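Lmo0181 protein (Listeria monocytogenes serovar 1/2a, PDB 5F7V) binds the cyclic glucan cycloalternan as a substrate-binding lipoprotein, probably delivering it to an ABC transporter for uptake. Local coordinates at residues A[127-139]-A[258-270]. Numbering follows the deposited sequence.
Sequences FSNVVTIYNKDLF and FQDAPFKWDVQVE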
loop_
_atom_site.group_PDB
_atom_site.type_symbol
_atom_site.label_atom_id
_atom_site.label_comp_id
_atom_site.label_asym_id
_atom_site.label_seq_id
_atom_site.Cartn_x
_atom_site.Cartn_y
_atom_site.Cartn_z
ATOM N N PHE A 127 8.326 0.632 3.975
ATOM C CA PHE A 127 6.999 1.058 4.389
ATOM C C PHE A 127 6.562 2.253 3.554
ATOM O O PHE A 127 7.383 2.914 2.882
ATOM C CB PHE A 127 6.896 1.240 5.909
ATOM C CG PHE A 127 7.578 2.469 6.437
ATOM C CD1 PHE A 127 8.925 2.427 6.783
ATOM C CD2 PHE A 127 6.905 3.671 6.597
ATOM C CE1 PHE A 127 9.599 3.528 7.265
ATOM C CE2 PHE A 127 7.578 4.777 7.077
ATOM C CZ PHE A 127 8.904 4.691 7.414
ATOM N N SER A 128 5.261 2.491 3.601
ATOM C CA SER A 128 4.685 3.507 2.697
ATOM C C SER A 128 3.320 3.969 3.175
ATOM O O SER A 128 2.739 3.416 4.107
ATOM C CB SER A 128 4.542 2.894 1.292
ATOM O OG SER A 128 3.605 1.837 1.267
ATOM N N ASN A 129 2.833 5.027 2.538
ATOM C CA ASN A 129 1.489 5.547 2.799
ATOM C C ASN A 129 0.952 6.184 1.541
ATOM O O ASN A 129 1.549 6.121 0.472
ATOM C CB ASN A 129 1.495 6.428 4.043
ATOM C CG ASN A 129 2.386 7.631 3.903
ATOM O OD1 ASN A 129 2.905 7.941 2.827
ATOM N ND2 ASN A 129 2.599 8.334 5.003
ATOM N N VAL A 130 -0.267 6.703 1.720
ATOM C CA VAL A 130 -1.017 7.309 0.630
ATOM C C VAL A 130 -1.194 8.781 0.921
ATOM O O VAL A 130 -1.278 9.208 2.058
ATOM C CB VAL A 130 -2.369 6.587 0.493
ATOM C CG1 VAL A 130 -3.377 7.348 -0.386
ATOM C CG2 VAL A 130 -2.151 5.155 -0.031
ATOM N N VAL A 131 -1.154 9.582 -0.143
ATOM C CA VAL A 131 -1.293 11.026 -0.072
ATOM C C VAL A 131 -2.207 11.465 -1.193
ATOM O O VAL A 131 -2.521 10.696 -2.105
ATOM C CB VAL A 131 0.060 11.760 -0.200
ATOM C CG1 VAL A 131 0.887 11.496 1.053
ATOM C CG2 VAL A 131 0.842 11.340 -1.421
ATOM N N THR A 132 -2.646 12.712 -1.093
ATOM C CA THR A 132 -3.324 13.344 -2.241
ATOM C C THR A 132 -2.278 13.927 -3.146
ATOM O O THR A 132 -1.569 14.856 -2.754
ATOM C CB THR A 132 -4.285 14.419 -1.756
ATOM O OG1 THR A 132 -5.239 13.795 -0.892
ATOM C CG2 THR A 132 -4.978 15.092 -2.933
ATOM N N ILE A 133 -2.223 13.449 -4.374
ATOM C CA ILE A 133 -1.269 13.921 -5.366
ATOM C C ILE A 133 -2.043 14.833 -6.311
ATOM O O ILE A 133 -3.096 14.427 -6.822
ATOM C CB ILE A 133 -0.635 12.762 -6.129
ATOM C CG1 ILE A 133 -0.029 11.751 -5.145
ATOM C CG2 ILE A 133 0.403 13.317 -7.113
ATOM C CD1 ILE A 133 0.860 10.730 -5.767
ATOM N N TYR A 134 -1.608 16.058 -6.532
ATOM C CA TYR A 134 -2.426 16.979 -7.288
ATOM C C TYR A 134 -1.636 17.662 -8.381
ATOM O O TYR A 134 -0.431 17.914 -8.288
ATOM C CB TYR A 134 -3.114 17.993 -6.369
ATOM C CG TYR A 134 -2.248 18.918 -5.562
ATOM C CD1 TYR A 134 -1.771 18.542 -4.314
ATOM C CD2 TYR A 134 -1.899 20.187 -6.003
ATOM C CE1 TYR A 134 -0.992 19.387 -3.521
ATOM C CE2 TYR A 134 -1.131 21.023 -5.229
ATOM C CZ TYR A 134 -0.665 20.623 -4.004
ATOM O OH TYR A 134 0.070 21.518 -3.271
ATOM N N ASN A 135 -2.354 17.914 -9.473
ATOM C CA ASN A 135 -1.850 18.567 -10.677
ATOM C C ASN A 135 -2.005 20.066 -10.478
ATOM O O ASN A 135 -3.100 20.618 -10.594
ATOM C CB ASN A 135 -2.617 18.047 -11.883
ATOM C CG ASN A 135 -2.234 18.666 -13.201
ATOM O OD1 ASN A 135 -1.747 19.788 -13.253
ATOM N ND2 ASN A 135 -2.452 17.910 -14.270
ATOM N N LYS A 136 -0.882 20.743 -10.211
ATOM C CA LYS A 136 -0.898 22.168 -9.924
ATOM C C LYS A 136 -1.318 22.978 -11.151
ATOM O O LYS A 136 -1.944 24.031 -10.976
ATOM C CB LYS A 136 0.474 22.636 -9.490
ATOM C CG LYS A 136 0.947 22.127 -8.132
ATOM C CD LYS A 136 2.411 22.405 -7.889
ATOM C CE LYS A 136 2.635 23.875 -7.680
ATOM N NZ LYS A 136 4.060 24.129 -7.354
ATOM N N ASP A 137 -1.008 22.490 -12.342
ATOM C CA ASP A 137 -1.369 23.207 -13.581
ATOM C C ASP A 137 -2.893 23.266 -13.673
ATOM O O ASP A 137 -3.451 24.325 -14.002
ATOM C CB ASP A 137 -0.839 22.506 -14.849
ATOM C CG ASP A 137 0.652 22.567 -15.062
ATOM O OD1 ASP A 137 1.396 22.943 -14.147
ATOM O OD2 ASP A 137 1.043 22.286 -16.219
ATOM N N LEU A 138 -3.588 22.164 -13.402
ATOM C CA LEU A 138 -5.035 22.184 -13.427
ATOM C C LEU A 138 -5.645 23.091 -12.368
ATOM O O LEU A 138 -6.591 23.835 -12.618
ATOM C CB LEU A 138 -5.620 20.776 -13.307
ATOM C CG LEU A 138 -5.496 19.861 -14.533
ATOM C CD1 LEU A 138 -5.904 18.450 -14.157
ATOM C CD2 LEU A 138 -6.317 20.397 -15.701
ATOM N N PHE A 139 -5.086 23.060 -11.162
ATOM C CA PHE A 139 -5.568 23.955 -10.108
ATOM C C PHE A 139 -5.413 25.412 -10.514
ATOM O O PHE A 139 -6.327 26.244 -10.384
ATOM C CB PHE A 139 -4.832 23.703 -8.795
ATOM C CG PHE A 139 -5.435 22.615 -7.942
ATOM C CD1 PHE A 139 -5.339 21.263 -8.278
ATOM C CD2 PHE A 139 -6.146 22.958 -6.795
ATOM C CE1 PHE A 139 -5.888 20.302 -7.458
ATOM C CE2 PHE A 139 -6.697 21.974 -5.972
ATOM C CZ PHE A 139 -6.593 20.649 -6.310
ATOM N N PHE A 258 5.739 9.300 -11.643
ATOM C CA PHE A 258 5.278 10.654 -11.877
ATOM C C PHE A 258 6.420 11.639 -12.034
ATOM O O PHE A 258 6.161 12.798 -12.316
ATOM C CB PHE A 258 4.311 11.104 -10.782
ATOM C CG PHE A 258 3.000 10.344 -10.739
ATOM C CD1 PHE A 258 2.487 9.612 -11.811
ATOM C CD2 PHE A 258 2.269 10.366 -9.591
ATOM C CE1 PHE A 258 1.280 8.941 -11.729
ATOM C CE2 PHE A 258 1.058 9.675 -9.483
ATOM C CZ PHE A 258 0.560 8.962 -10.553
ATOM N N GLN A 259 7.679 11.222 -11.914
ATOM C CA GLN A 259 8.786 12.172 -12.080
ATOM C C GLN A 259 8.709 12.864 -13.425
ATOM O O GLN A 259 9.070 14.031 -13.522
ATOM C CB GLN A 259 10.168 11.513 -11.937
ATOM C CG GLN A 259 10.421 10.913 -10.550
ATOM C CD GLN A 259 10.466 11.979 -9.469
ATOM O OE1 GLN A 259 11.369 12.791 -9.456
ATOM N NE2 GLN A 259 9.468 12.024 -8.610
ATOM N N ASP A 260 8.265 12.178 -14.470
ATOM C CA ASP A 260 8.206 12.803 -15.794
ATOM C C ASP A 260 6.774 13.112 -16.199
ATOM O O ASP A 260 6.477 13.270 -17.390
ATOM C CB ASP A 260 8.947 12.001 -16.865
ATOM C CG ASP A 260 8.393 10.626 -17.073
ATOM O OD1 ASP A 260 7.399 10.236 -16.430
ATOM O OD2 ASP A 260 8.985 9.863 -17.893
ATOM N N ALA A 261 5.904 13.316 -15.220
ATOM C CA ALA A 261 4.577 13.842 -15.533
ATOM C C ALA A 261 4.750 15.171 -16.239
ATOM O O ALA A 261 5.590 15.971 -15.797
ATOM C CB ALA A 261 3.746 14.067 -14.273
ATOM N N PRO A 262 3.998 15.439 -17.331
ATOM C CA PRO A 262 4.255 16.647 -18.101
ATOM C C PRO A 262 3.480 17.860 -17.564
ATOM O O PRO A 262 2.924 18.652 -18.335
ATOM C CB PRO A 262 3.740 16.254 -19.492
ATOM C CG PRO A 262 2.573 15.399 -19.183
ATOM C CD PRO A 262 3.024 14.563 -18.016
ATOM N N PHE A 263 3.529 18.083 -16.259
ATOM C CA PHE A 263 2.876 19.189 -15.570
ATOM C C PHE A 263 3.512 19.289 -14.185
ATOM O O PHE A 263 4.203 18.351 -13.739
ATOM C CB PHE A 263 1.349 19.002 -15.464
ATOM C CG PHE A 263 0.908 17.657 -14.968
ATOM C CD1 PHE A 263 0.914 17.366 -13.616
ATOM C CD2 PHE A 263 0.496 16.686 -15.856
ATOM C CE1 PHE A 263 0.520 16.117 -13.175
ATOM C CE2 PHE A 263 0.075 15.442 -15.449
ATOM C CZ PHE A 263 0.090 15.163 -14.092
ATOM N N LYS A 264 3.317 20.412 -13.519
ATOM C CA LYS A 264 3.759 20.554 -12.121
ATOM C C LYS A 264 2.757 19.884 -11.191
ATOM O O LYS A 264 1.534 19.967 -11.405
ATOM C CB LYS A 264 3.848 22.033 -11.762
ATOM C CG LYS A 264 4.787 22.840 -12.670
ATOM C CD LYS A 264 6.217 22.392 -12.735
ATOM C CE LYS A 264 7.002 23.122 -13.827
ATOM N NZ LYS A 264 6.438 23.024 -15.212
ATOM N N TRP A 265 3.278 19.203 -10.167
ATOM C CA TRP A 265 2.447 18.478 -9.239
ATOM C C TRP A 265 3.066 18.524 -7.863
ATOM O O TRP A 265 4.289 18.673 -7.694
ATOM C CB TRP A 265 2.234 17.034 -9.682
ATOM C CG TRP A 265 3.468 16.185 -9.898
ATOM C CD1 TRP A 265 4.289 16.191 -10.983
ATOM C CD2 TRP A 265 4.018 15.223 -9.013
ATOM N NE1 TRP A 265 5.324 15.307 -10.840
ATOM C CE2 TRP A 265 5.163 14.674 -9.637
ATOM C CE3 TRP A 265 3.631 14.732 -7.763
ATOM C CZ2 TRP A 265 5.897 13.675 -9.057
ATOM C CZ3 TRP A 265 4.375 13.719 -7.194
ATOM C CH2 TRP A 265 5.491 13.200 -7.844
ATOM N N ASP A 266 2.215 18.292 -6.864
ATOM C CA ASP A 266 2.679 18.252 -5.476
ATOM C C ASP A 266 1.752 17.323 -4.698
ATOM O O ASP A 266 0.901 16.640 -5.276
ATOM C CB ASP A 266 2.793 19.676 -4.901
ATOM C CG ASP A 266 3.819 19.846 -3.777
ATOM O OD1 ASP A 266 4.324 18.846 -3.211
ATOM O OD2 ASP A 266 4.102 21.049 -3.506
ATOM N N VAL A 267 1.996 17.213 -3.405
ATOM C CA VAL A 267 1.254 16.274 -2.557
ATOM C C VAL A 267 0.804 16.911 -1.273
ATOM O O VAL A 267 1.389 17.910 -0.812
ATOM C CB VAL A 267 2.087 15.014 -2.246
ATOM C CG1 VAL A 267 2.518 14.302 -3.513
ATOM C CG2 VAL A 267 3.272 15.317 -1.368
ATOM N N GLN A 268 -0.224 16.356 -0.665
ATOM C CA GLN A 268 -0.780 16.815 0.604
ATOM C C GLN A 268 -1.299 15.657 1.435
ATOM O O GLN A 268 -1.659 14.625 0.917
ATOM C CB GLN A 268 -1.908 17.842 0.348
ATOM C CG GLN A 268 -2.429 18.580 1.575
ATOM C CD GLN A 268 -1.318 19.249 2.330
ATOM O OE1 GLN A 268 -0.751 18.684 3.250
ATOM N NE2 GLN A 268 -1.001 20.488 1.933
ATOM N N VAL A 269 -1.295 15.854 2.750
ATOM C CA VAL A 269 -1.994 14.926 3.657
ATOM C C VAL A 269 -3.440 14.799 3.274
ATOM O O VAL A 269 -4.086 15.808 2.997
ATOM C CB VAL A 269 -1.891 15.425 5.108
ATOM C CG1 VAL A 269 -2.565 14.435 6.070
ATOM C CG2 VAL A 269 -0.454 15.672 5.536
ATOM N N GLU A 270 -3.956 13.573 3.208
ATOM C CA GLU A 270 -5.365 13.397 2.828
ATOM C C GLU A 270 -6.340 14.012 3.835
ATOM O O GLU A 270 -6.110 13.942 5.058
ATOM C CB GLU A 270 -5.673 11.930 2.670
ATOM C CG GLU A 270 -4.898 11.253 1.551
ATOM C CD GLU A 270 -5.472 9.855 1.387
ATOM O OE1 GLU A 270 -5.118 8.976 2.180
ATOM O OE2 GLU A 270 -6.269 9.599 0.460
HETATM O O HOH W 1 -1.959 11.428 3.614
HETATM O O HOH W 2 -3.135 7.922 3.619
HETATM O O HOH W 3 2.214 23.026 -4.099
HETATM O O HOH W 4 0.824 20.665 -1.003
HETATM O O HOH W 5 5.289 22.709 -5.306
HETATM O O HOH W 6 3.729 22.976 -16.715
#
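Ile-133 lies alongside Trp-265 and Val-267 and illustrates how one face of a two-stranded antiparallel pairing can pack tightly while polar groups on the other are partly joined through water. Its CG2 branch reaches the indole at CE3 (3.6 Å), and CD1 meets the edge of the Phe-258 ring in its plane; Phe-240 of helix 236-241 adds to this apolar cluster. Further along the same face the amide of Asn-135 stacks almost flat on Phe-263, planes 10° apart, with ND2 over the centre of the Phe-263 ring, 3.3 Å above its plane. CG of Asn-135 stands anti to the backbone N (chi1 178°), which puts the amide over the ring while OD1 accepts from Leu-138 N, the N-cap bond of helix 136-142. The fold is that of a periplasmic-binding-protein-like solute receptor, and here the short strand 265-268 runs antiparallel to the end of the long strand 119-135, whose other edge in this region pairs with strand 245-251. On the face bearing Tyr-134 and Asp-266 the phenol ring closely covers the Asp-266 backbone, CD1 of Tyr-134 lying 3.4 Å from Asp-266 O. Only the polar ends are looser: Tyr-134 OH and Asp-266 OD2 are 4.1 Å apart and share a water, and another links OD2 to Lys-136 NZ, whereas OD1 is held by Val-267 N and Asn-341. At the solvent side Lys-264 N donates to Asp-137 OD1 (3.2 Å) from above the carboxylate plane; the charged ends do not touch, a water between Asp-137 OD2 and Lys-264 NZ binding NZ weakly.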